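Local atomic coordinates of CRISPR system Cmr subunit Cmr1-1 (Pyrococcus furiosus, PDB entry 4W8Z), a protein that binds RNA as a subunit of the type III-B Cmr ribonucleoprotein complex, a CRISPR effector of adaptive immunity that it caps together with Cmr6. Residues 8-13 with 173-178; 77-82 with 130-135; 139-144 with 200-205; 179-184 with 192-197. All blocks are in the same frame, centred on the assembly; numbering follows the deposited sequence.

Contact 1: 8-13 with 173-178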
# COMPACT_ATOMS: atom_id res chain seq x y z
N PHE A 8 -0.44 3.49 -28.32
CA PHE A 8 -1.19 2.73 -27.33
C PHE A 8 -1.81 3.64 -26.28
O PHE A 8 -1.24 4.68 -25.95
CB PHE A 8 -0.29 1.70 -26.65
CG PHE A 8 0.19 0.61 -27.57
CD1 PHE A 8 -0.63 -0.46 -27.87
CD2 PHE A 8 1.46 0.66 -28.12
CE1 PHE A 8 -0.19 -1.47 -28.71
CE2 PHE A 8 1.90 -0.34 -28.96
CZ PHE A 8 1.07 -1.41 -29.26
N ILE A 9 -2.98 3.27 -25.77
CA ILE A 9 -3.65 4.09 -24.76
C ILE A 9 -4.55 3.26 -23.83
O ILE A 9 -5.37 2.47 -24.28
CB ILE A 9 -4.47 5.22 -25.43
CG1 ILE A 9 -5.26 6.00 -24.38
CG2 ILE A 9 -5.40 4.66 -26.50
CD1 ILE A 9 -5.93 7.24 -24.92
N GLU A 10 -4.36 3.47 -22.53
CA GLU A 10 -5.13 2.77 -21.50
C GLU A 10 -5.83 3.78 -20.60
O GLU A 10 -5.20 4.72 -20.11
CB GLU A 10 -4.22 1.86 -20.67
CG GLU A 10 -3.41 0.88 -21.48
CD GLU A 10 -4.18 -0.39 -21.79
OE1 GLU A 10 -4.62 -1.07 -20.84
OE2 GLU A 10 -4.35 -0.70 -22.99
N GLU A 11 -7.13 3.59 -20.38
CA GLU A 11 -7.89 4.56 -19.60
C GLU A 11 -8.59 3.91 -18.40
O GLU A 11 -9.13 2.81 -18.51
CB GLU A 11 -8.92 5.25 -20.49
CG GLU A 11 -8.38 5.68 -21.85
CD GLU A 11 -9.36 6.54 -22.62
OE1 GLU A 11 -9.72 7.63 -22.12
OE2 GLU A 11 -9.78 6.13 -23.73
N PHE A 12 -8.56 4.60 -17.27
CA PHE A 12 -9.15 4.08 -16.04
C PHE A 12 -9.90 5.14 -15.25
O PHE A 12 -9.50 6.30 -15.22
CB PHE A 12 -8.07 3.48 -15.13
CG PHE A 12 -7.33 2.33 -15.74
CD1 PHE A 12 -7.75 1.03 -15.53
CD2 PHE A 12 -6.20 2.55 -16.51
CE1 PHE A 12 -7.07 -0.03 -16.09
CE2 PHE A 12 -5.51 1.49 -17.07
CZ PHE A 12 -5.94 0.20 -16.86
N GLU A 13 -10.99 4.73 -14.61
CA GLU A 13 -11.59 5.54 -13.55
C GLU A 13 -11.47 4.77 -12.24
O GLU A 13 -12.01 3.67 -12.10
CB GLU A 13 -13.05 5.86 -13.84
CG GLU A 13 -13.28 7.23 -14.45
CD GLU A 13 -14.71 7.72 -14.26
OE1 GLU A 13 -15.29 8.27 -15.22
OE2 GLU A 13 -15.24 7.56 -13.14
N SER A 173 -9.23 -1.18 -21.22
CA SER A 173 -7.86 -1.65 -21.15
C SER A 173 -7.62 -2.89 -21.99
O SER A 173 -8.00 -4.00 -21.60
CB SER A 173 -7.49 -1.95 -19.70
OG SER A 173 -6.17 -2.46 -19.61
N GLU A 174 -6.99 -2.70 -23.15
CA GLU A 174 -6.66 -3.82 -24.02
C GLU A 174 -5.57 -4.66 -23.37
O GLU A 174 -5.48 -5.87 -23.62
CB GLU A 174 -6.22 -3.33 -25.40
CG GLU A 174 -7.34 -2.75 -26.24
CD GLU A 174 -6.90 -2.43 -27.66
OE1 GLU A 174 -5.76 -2.78 -28.03
OE2 GLU A 174 -7.71 -1.82 -28.40
N VAL A 175 -4.74 -4.03 -22.55
CA VAL A 175 -3.65 -4.73 -21.87
C VAL A 175 -4.18 -5.74 -20.85
O VAL A 175 -3.76 -6.90 -20.85
CB VAL A 175 -2.69 -3.76 -21.17
CG1 VAL A 175 -1.70 -4.53 -20.31
CG2 VAL A 175 -1.96 -2.92 -22.20
N LEU A 176 -5.09 -5.30 -19.99
CA LEU A 176 -5.70 -6.20 -19.02
C LEU A 176 -6.50 -7.31 -19.70
O LEU A 176 -6.53 -8.44 -19.22
CB LEU A 176 -6.60 -5.43 -18.05
CG LEU A 176 -5.90 -4.53 -17.04
CD1 LEU A 176 -6.91 -4.01 -16.00
CD2 LEU A 176 -4.73 -5.24 -16.37
N GLU A 177 -7.14 -6.97 -20.81
CA GLU A 177 -7.87 -7.94 -21.61
C GLU A 177 -6.91 -9.00 -22.15
O GLU A 177 -7.15 -10.20 -22.04
CB GLU A 177 -8.60 -7.24 -22.76
CG GLU A 177 -9.58 -8.10 -23.53
CD GLU A 177 -10.34 -7.33 -24.60
OE1 GLU A 177 -9.90 -6.22 -24.97
OE2 GLU A 177 -11.38 -7.83 -25.06
N ASP A 178 -5.79 -8.53 -22.69
CA ASP A 178 -4.77 -9.40 -23.27
C ASP A 178 -4.19 -10.37 -22.24
O ASP A 178 -4.02 -11.56 -22.53
CB ASP A 178 -3.65 -8.54 -23.86
CG ASP A 178 -3.19 -9.04 -25.22
OD1 ASP A 178 -4.05 -9.34 -26.07
OD2 ASP A 178 -1.96 -9.14 -25.42
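Glu10 of strand 8-13, in the four-stranded antiparallel sheet of the N-terminal RAMP region, reaches over to Ser173, the N-cap residue of helix 174-178. Strand and helix run almost perpendicular, at 92°, with their axes 9.2 Å apart. The Glu10 side chain bends at its second torsion (chi2 -84°), which turns the carboxylate along the start of the helix rather than straight out from the strand. OE1 takes the hydroxyl of Ser173, though the modelled OG to OE1 separation is too short to be trusted in detail. The backbone N-H of Val175 points between the two carboxylate oxygens, its N 3.4 Å from both OE1 and OE2 in weak bonds, and Glu174 N adds another weak, more bent bond to OE2. A carboxylate at the amino end of a helix is consistent with a favourable interaction with the helix dipole; Thr143 OG1 of helix 136-152 is also at weak hydrogen-bonding distance from OE1. The Val175 side chain crosses that of Glu10 at about a right angle, its CG2 lying 3.4 Å from Glu10 CD. Beside this polar group stands Phe12, whose ring is approached at its edge, in the ring plane, by one methyl of Leu176, with Phe12 CE1 to Leu176 CD1 4.0 Å. Ser173 has a second task: with its OG anti to the backbone N (chi1 178°), it accepts the N-H of Leu176 in a nearly straight capping bond, N to OG 3.1 Å.

Contact 2: 77-82 with 130-135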
# COMPACT_ATOMS: atom_id res chain seq x y z
N ARG A 77 9.02 7.11 -21.14
CA ARG A 77 8.51 6.45 -22.33
C ARG A 77 6.99 6.29 -22.23
O ARG A 77 6.34 5.84 -23.17
CB ARG A 77 9.18 5.09 -22.52
CG ARG A 77 9.69 4.84 -23.94
CD ARG A 77 10.80 3.79 -23.95
NE ARG A 77 12.05 4.31 -23.39
CZ ARG A 77 13.20 4.37 -24.05
NH1 ARG A 77 13.27 3.94 -25.31
NH2 ARG A 77 14.28 4.85 -23.46
N VAL A 78 6.44 6.67 -21.08
CA VAL A 78 4.99 6.65 -20.87
C VAL A 78 4.50 8.00 -20.34
O VAL A 78 5.19 8.65 -19.56
CB VAL A 78 4.57 5.51 -19.89
CG1 VAL A 78 5.18 5.73 -18.52
CG2 VAL A 78 3.06 5.41 -19.79
N LYS A 79 3.32 8.42 -20.79
CA LYS A 79 2.70 9.63 -20.29
C LYS A 79 1.51 9.29 -19.39
O LYS A 79 0.54 8.69 -19.84
CB LYS A 79 2.24 10.53 -21.45
CG LYS A 79 1.58 11.82 -21.01
CD LYS A 79 0.88 12.50 -22.17
CE LYS A 79 0.13 13.75 -21.72
NZ LYS A 79 -0.77 14.28 -22.78
N ILE A 80 1.60 9.68 -18.12
CA ILE A 80 0.53 9.39 -17.16
C ILE A 80 -0.24 10.65 -16.81
O ILE A 80 0.33 11.62 -16.30
CB ILE A 80 1.09 8.78 -15.87
CG1 ILE A 80 1.92 7.53 -16.19
CG2 ILE A 80 -0.04 8.46 -14.90
CD1 ILE A 80 2.72 7.01 -15.02
N SER A 81 -1.54 10.65 -17.07
CA SER A 81 -2.38 11.80 -16.78
C SER A 81 -3.43 11.48 -15.73
O SER A 81 -4.22 10.55 -15.90
CB SER A 81 -3.05 12.30 -18.06
OG SER A 81 -2.08 12.55 -19.07
N VAL A 82 -3.43 12.24 -14.65
CA VAL A 82 -4.37 12.02 -13.56
C VAL A 82 -5.20 13.27 -13.29
O VAL A 82 -4.67 14.30 -12.89
CB VAL A 82 -3.65 11.62 -12.25
CG1 VAL A 82 -4.66 11.16 -11.22
CG2 VAL A 82 -2.61 10.53 -12.51
N VAL A 130 -5.06 8.09 -17.16
CA VAL A 130 -4.84 7.76 -18.56
C VAL A 130 -3.37 7.51 -18.82
O VAL A 130 -2.52 8.31 -18.41
CB VAL A 130 -5.35 8.88 -19.49
CG1 VAL A 130 -5.01 8.56 -20.94
CG2 VAL A 130 -6.85 9.09 -19.32
N LEU A 131 -3.07 6.40 -19.49
CA LEU A 131 -1.69 6.02 -19.79
C LEU A 131 -1.46 5.96 -21.29
O LEU A 131 -2.23 5.35 -22.01
CB LEU A 131 -1.35 4.67 -19.15
CG LEU A 131 -1.78 4.46 -17.70
CD1 LEU A 131 -1.52 3.03 -17.25
CD2 LEU A 131 -1.08 5.45 -16.79
N GLU A 132 -0.39 6.61 -21.75
CA GLU A 132 -0.06 6.64 -23.18
C GLU A 132 1.41 6.32 -23.43
O GLU A 132 2.29 6.84 -22.74
CB GLU A 132 -0.39 8.01 -23.78
CG GLU A 132 -1.86 8.39 -23.72
CD GLU A 132 -2.12 9.77 -24.30
OE1 GLU A 132 -2.54 9.85 -25.48
OE2 GLU A 132 -1.91 10.77 -23.58
N SER A 133 1.67 5.49 -24.43
CA SER A 133 3.04 5.15 -24.80
C SER A 133 3.11 4.64 -26.24
O SER A 133 2.17 4.01 -26.72
CB SER A 133 3.61 4.10 -23.85
OG SER A 133 4.95 3.76 -24.18
N PRO A 134 4.23 4.93 -26.93
CA PRO A 134 4.46 4.33 -28.25
C PRO A 134 4.82 2.85 -28.15
O PRO A 134 4.62 2.10 -29.11
CB PRO A 134 5.63 5.14 -28.80
CG PRO A 134 6.34 5.65 -27.59
CD PRO A 134 5.26 5.92 -26.58
N SER A 135 5.35 2.43 -27.00
CA SER A 135 5.84 1.07 -26.82
C SER A 135 4.82 0.14 -26.19
O SER A 135 4.14 0.50 -25.23
CB SER A 135 7.11 1.09 -25.96
OG SER A 135 7.57 -0.23 -25.72
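Strands 79-82 and 130-133 run antiparallel, their axes 4.8 Å apart at the closest, with Lys79-Glu132 and Ser81-Val130 as hydrogen-bonded pairs and Ile80-Leu131 as the non-hydrogen-bonded pair between them. Two bonds link each hydrogen-bonded pair; the bond from Lys79 N to Glu132 O, 2.7 Å long, is nearly straight at 171°. The side chains of Lys79 and Glu132 leave the same face of the sheet and lie alongside each other, pointing the same way. With both chains extended beyond CG, Lys79 CD comes 3.6 Å from Glu132 OE2, while NZ makes a long salt bridge to that oxygen. On the other face Ile80 and Leu131 also run side by side. Leu131 CD2 nestles against both branches of the isoleucine, 3.7 Å from Ile80 CG2 and equally close to CG1. Past the regular pairing, Ser133 carries the link onward: its hydroxyl, turned anti to the backbone N (chi1 -179°), donates to Arg77 O at 2.7 Å from OG, approaching tilted from the carbonyl plane. The same OG accepts the N-H of Ser135, forming an ST turn as the chain leaves the strand. Strand 79-84 is an outermost strand of its four-stranded sheet and 126-133 is the next one in, followed by 8-16. Ile80 and Leu131 pack against Met42 of helix 38-54, Leu131 also touches Thr143 of helix 136-152, and Val78 touches Val138 of that helix and Val68 of helix 58-69.

Contact 3: 139-144 with 200-205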
# COMPACT_ATOMS: atom_id res chain seq x y z
N ILE A 139 3.70 0.12 -22.11
CA ILE A 139 2.32 0.33 -21.70
C ILE A 139 1.80 -0.87 -20.90
O ILE A 139 0.97 -0.71 -20.00
CB ILE A 139 1.39 0.60 -22.91
CG1 ILE A 139 0.05 1.17 -22.46
CG2 ILE A 139 1.18 -0.65 -23.75
CD1 ILE A 139 0.07 2.66 -22.24
N LYS A 140 2.30 -2.06 -21.20
CA LYS A 140 1.94 -3.26 -20.45
C LYS A 140 2.44 -3.14 -19.01
O LYS A 140 1.70 -3.40 -18.06
CB LYS A 140 2.51 -4.52 -21.10
CG LYS A 140 1.74 -5.01 -22.31
CD LYS A 140 2.31 -6.35 -22.79
CE LYS A 140 1.47 -6.95 -23.91
NZ LYS A 140 1.88 -8.34 -24.23
N LEU A 141 3.70 -2.73 -18.87
CA LEU A 141 4.32 -2.57 -17.57
C LEU A 141 3.70 -1.44 -16.75
O LEU A 141 3.63 -1.51 -15.53
CB LEU A 141 5.82 -2.34 -17.73
CG LEU A 141 6.62 -3.54 -18.25
CD1 LEU A 141 8.04 -3.13 -18.60
CD2 LEU A 141 6.61 -4.65 -17.23
N ALA A 142 3.26 -0.39 -17.44
CA ALA A 142 2.60 0.73 -16.78
C ALA A 142 1.25 0.29 -16.20
O ALA A 142 0.93 0.60 -15.05
CB ALA A 142 2.41 1.88 -17.75
N THR A 143 0.48 -0.44 -16.99
CA THR A 143 -0.83 -0.91 -16.58
C THR A 143 -0.73 -1.94 -15.45
O THR A 143 -1.51 -1.90 -14.49
CB THR A 143 -1.61 -1.51 -17.77
OG1 THR A 143 -2.14 -0.45 -18.57
CG2 THR A 143 -2.75 -2.39 -17.30
N LEU A 144 0.25 -2.83 -15.54
CA LEU A 144 0.50 -3.79 -14.48
C LEU A 144 0.79 -3.07 -13.17
O LEU A 144 0.29 -3.46 -12.11
CB LEU A 144 1.66 -4.72 -14.84
CG LEU A 144 1.28 -5.89 -15.76
CD1 LEU A 144 2.52 -6.52 -16.35
CD2 LEU A 144 0.47 -6.92 -15.00
N ASP A 200 3.87 -13.96 -13.25
CA ASP A 200 4.31 -14.72 -14.41
C ASP A 200 4.49 -13.89 -15.68
O ASP A 200 5.46 -14.08 -16.41
CB ASP A 200 3.33 -15.86 -14.69
CG ASP A 200 3.40 -16.95 -13.65
OD1 ASP A 200 4.48 -17.14 -13.06
OD2 ASP A 200 2.37 -17.63 -13.44
N VAL A 201 3.56 -12.98 -15.93
CA VAL A 201 3.62 -12.15 -17.13
C VAL A 201 4.76 -11.13 -17.10
O VAL A 201 5.47 -10.95 -18.08
CB VAL A 201 2.28 -11.42 -17.35
CG1 VAL A 201 2.46 -10.20 -18.23
CG2 VAL A 201 1.27 -12.36 -17.97
N THR A 202 4.93 -10.47 -15.95
CA THR A 202 5.94 -9.42 -15.79
C THR A 202 7.34 -9.91 -16.15
O THR A 202 8.12 -9.18 -16.76
CB THR A 202 5.95 -8.88 -14.35
OG1 THR A 202 4.63 -8.46 -13.98
CG2 THR A 202 6.91 -7.71 -14.22
N GLY A 203 7.64 -11.15 -15.79
CA GLY A 203 8.93 -11.74 -16.12
C GLY A 203 9.14 -11.84 -17.62
O GLY A 203 10.21 -11.49 -18.13
N GLU A 204 8.12 -12.33 -18.32
CA GLU A 204 8.18 -12.51 -19.77
C GLU A 204 8.47 -11.20 -20.50
O GLU A 204 9.29 -11.15 -21.41
CB GLU A 204 6.87 -13.12 -20.29
CG GLU A 204 6.70 -14.59 -19.94
CD GLU A 204 5.32 -15.12 -20.29
OE1 GLU A 204 4.58 -14.44 -21.04
OE2 GLU A 204 4.96 -16.21 -19.80
N ILE A 205 7.81 -10.13 -20.07
CA ILE A 205 7.95 -8.82 -20.70
C ILE A 205 9.37 -8.27 -20.53
O ILE A 205 9.83 -7.45 -21.33
CB ILE A 205 6.91 -7.82 -20.12
CG1 ILE A 205 5.49 -8.38 -20.28
CG2 ILE A 205 7.02 -6.46 -20.78
CD1 ILE A 205 4.42 -7.51 -19.67
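Ile205 projects from helix 200-205 onto Lys140, Leu141 and Leu144 of helix 139-144, two helices that form an antiparallel pair: helix 136-152 lies on the four-stranded sheet of the N-terminal RAMP region, and helix 188-206 packs against that helix. The axes of the two segments are 10.7 Å apart and their directions differ by 152°. Contact across them is made by side chains, without a hydrogen bond. Among the apolar contacts, the two branches of Ile205 divide the work. A chi1 of -56° sets CG1 beside the backbone N and CG2 anti to it; CG2 rests against Leu141 CG at 3.9 Å, and these two side chains slide past one another in opposite directions. The longer branch ends in CD1, which meets Leu144 CD1 tip to tip at 4.0 Å. That same leucine methyl touches Val201 CG1 at 4.1 Å, one turn earlier on the second helix. Lys140 contributes its aliphatic chain: Ile205 CD1 lies 3.8 Å from Lys140 CB and also packs against CD, so the hydrocarbon part of the lysine joins the apolar contact. Mixed polar-apolar packing occurs at Thr202. Its hydroxyl is engaged with the carbonyl of Val198 in its own helix, while Leu144 slides past the threonine in the reverse direction, placing CD1 3.7 Å from Thr202 OG1.

Contact 4: 179-184 with 192-197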
# COMPACT_ATOMS: atom_id res chain seq x y z
N LEU A 179 -3.90 -9.87 -21.05
CA LEU A 179 -3.25 -10.67 -20.01
C LEU A 179 -4.22 -11.57 -19.26
O LEU A 179 -3.81 -12.35 -18.40
CB LEU A 179 -2.53 -9.75 -19.02
CG LEU A 179 -1.46 -8.81 -19.56
CD1 LEU A 179 -0.80 -8.08 -18.42
CD2 LEU A 179 -0.43 -9.58 -20.36
N GLY A 180 -5.51 -11.46 -19.57
CA GLY A 180 -6.52 -12.26 -18.91
C GLY A 180 -6.77 -11.84 -17.48
O GLY A 180 -7.12 -12.66 -16.63
N LEU A 181 -6.58 -10.55 -17.20
CA LEU A 181 -6.82 -10.02 -15.87
C LEU A 181 -8.17 -9.31 -15.80
O LEU A 181 -8.83 -9.10 -16.81
CB LEU A 181 -5.70 -9.07 -15.47
CG LEU A 181 -4.38 -9.77 -15.15
CD1 LEU A 181 -3.27 -8.76 -14.96
CD2 LEU A 181 -4.55 -10.64 -13.92
N THR A 182 -8.58 -8.96 -14.58
CA THR A 182 -9.87 -8.32 -14.36
C THR A 182 -9.67 -6.93 -13.79
O THR A 182 -8.55 -6.52 -13.49
CB THR A 182 -10.75 -9.15 -13.40
OG1 THR A 182 -10.20 -9.11 -12.08
CG2 THR A 182 -10.84 -10.59 -13.87
N THR A 183 -10.77 -6.19 -13.62
CA THR A 183 -10.72 -4.86 -13.02
C THR A 183 -11.42 -4.88 -11.67
O THR A 183 -11.57 -3.84 -11.02
CB THR A 183 -11.36 -3.80 -13.93
OG1 THR A 183 -12.66 -4.23 -14.33
CG2 THR A 183 -10.51 -3.58 -15.16
N GLU A 184 -11.84 -6.07 -11.26
CA GLU A 184 -12.49 -6.26 -9.97
C GLU A 184 -12.39 -7.73 -9.56
O GLU A 184 -12.25 -8.61 -10.41
CB GLU A 184 -13.96 -5.82 -10.03
CG GLU A 184 -14.81 -6.59 -11.02
CD GLU A 184 -14.57 -6.18 -12.46
OE1 GLU A 184 -14.74 -4.98 -12.77
OE2 GLU A 184 -14.18 -7.05 -13.28
N LYS A 192 -6.20 -14.55 -5.83
CA LYS A 192 -5.06 -15.47 -5.81
C LYS A 192 -4.48 -15.69 -7.20
O LYS A 192 -3.27 -15.59 -7.40
CB LYS A 192 -5.46 -16.82 -5.21
CG LYS A 192 -5.74 -16.84 -3.72
CD LYS A 192 -5.46 -18.23 -3.18
CE LYS A 192 -6.47 -18.66 -2.12
NZ LYS A 192 -6.26 -20.09 -1.73
N ASP A 193 -5.35 -15.98 -8.16
CA ASP A 193 -4.93 -16.31 -9.51
C ASP A 193 -4.33 -15.12 -10.25
O ASP A 193 -3.41 -15.27 -11.05
CB ASP A 193 -6.10 -16.89 -10.30
CG ASP A 193 -6.50 -18.27 -9.83
OD1 ASP A 193 -5.78 -18.86 -8.99
OD2 ASP A 193 -7.54 -18.78 -10.31
N SER A 194 -4.87 -13.93 -9.99
CA SER A 194 -4.38 -12.72 -10.64
C SER A 194 -2.96 -12.40 -10.23
O SER A 194 -2.14 -12.00 -11.06
CB SER A 194 -5.30 -11.54 -10.33
OG SER A 194 -6.56 -11.69 -10.96
N LEU A 195 -2.66 -12.55 -8.94
CA LEU A 195 -1.31 -12.30 -8.46
C LEU A 195 -0.30 -13.21 -9.15
O LEU A 195 0.77 -12.76 -9.56
CB LEU A 195 -1.22 -12.49 -6.94
CG LEU A 195 -1.97 -11.46 -6.09
CD1 LEU A 195 -1.54 -11.54 -4.65
CD2 LEU A 195 -1.74 -10.05 -6.64
N LYS A 196 -0.64 -14.48 -9.28
CA LYS A 196 0.21 -15.43 -9.98
C LYS A 196 0.41 -15.00 -11.44
O LYS A 196 1.52 -15.03 -11.96
CB LYS A 196 -0.39 -16.84 -9.92
CG LYS A 196 0.59 -17.96 -10.24
CD LYS A 196 0.12 -18.77 -11.45
CE LYS A 196 0.85 -20.09 -11.55
NZ LYS A 196 0.48 -21.01 -10.44
N ARG A 197 -0.69 -14.60 -12.07
CA ARG A 197 -0.66 -14.15 -13.45
C ARG A 197 0.23 -12.92 -13.63
O ARG A 197 1.06 -12.88 -14.55
CB ARG A 197 -2.08 -13.84 -13.93
CG ARG A 197 -2.17 -13.08 -15.24
CD ARG A 197 -1.59 -13.88 -16.38
NE ARG A 197 -1.97 -15.28 -16.32
CZ ARG A 197 -3.11 -15.77 -16.79
NH1 ARG A 197 -4.00 -14.97 -17.35
NH2 ARG A 197 -3.36 -17.07 -16.68
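Arg197 extends from helix 192-197 toward the end of the preceding short helix, whose exit is formed by Leu179 and Gly180. Its CB lies 4.0 Å from Leu181 CD2. CG, set anti to the backbone N (chi1 167°), comes closer to that methyl, at 3.7 Å, while also approaching Leu179 O. The chain then bends at chi2 and chi3, which brings CD to 3.4 Å from Leu179 O and curls the arginine round this carbonyl. At the tip, NH1 donates to Leu179 O in a bond of 2.8 Å with an angle of 151° at the hydrogen. The oxygen lies at the edge of the guanidinium, in its plane, whereas the nitrogen approaches tilted from the carbonyl plane. Gly180, with its positive phi of 72°, belongs to the Schellman motif that ends the helix, so the arginine grips the chain just where it turns out of helical geometry. Leu181 runs past Arg197 in the opposite direction, and the methyl that meets the arginine also touches Ser194, its CD2 3.7 Å from OG; that hydroxyl is bonded to the carbonyl of Glu190 one turn back. The connection between helices 174-178 and 188-206 is thus laid against the second of them. Leu179 touches Leu144 of helix 136-152 and Val201 of helix 188-206, Leu181 reaches Leu176 and Val198, and Ser194 touches Trp147 of helix 136-152.

Contacts 1 and 2 reach the same four-stranded sheet through neighbouring strands 8-16 and 126-133, and their centres are 11 Å apart. Helix 136-152, directly after strand 126-133, carries one side of contact 3 and touches contact 1 through Ile139 and Thr143. Contacts 3 and 4, centres 12 Å apart, touch directly and share helix 188-206. Along the chain, contact 2 lies between the two segments of contact 1 and closes before contact 3 opens; contacts 1 and 3 have alternating segments, and contact 4 follows contact 1 and falls between the segments of contact 3. Together they tie the four-stranded sheet to helices 136-152, 174-178 and 188-206.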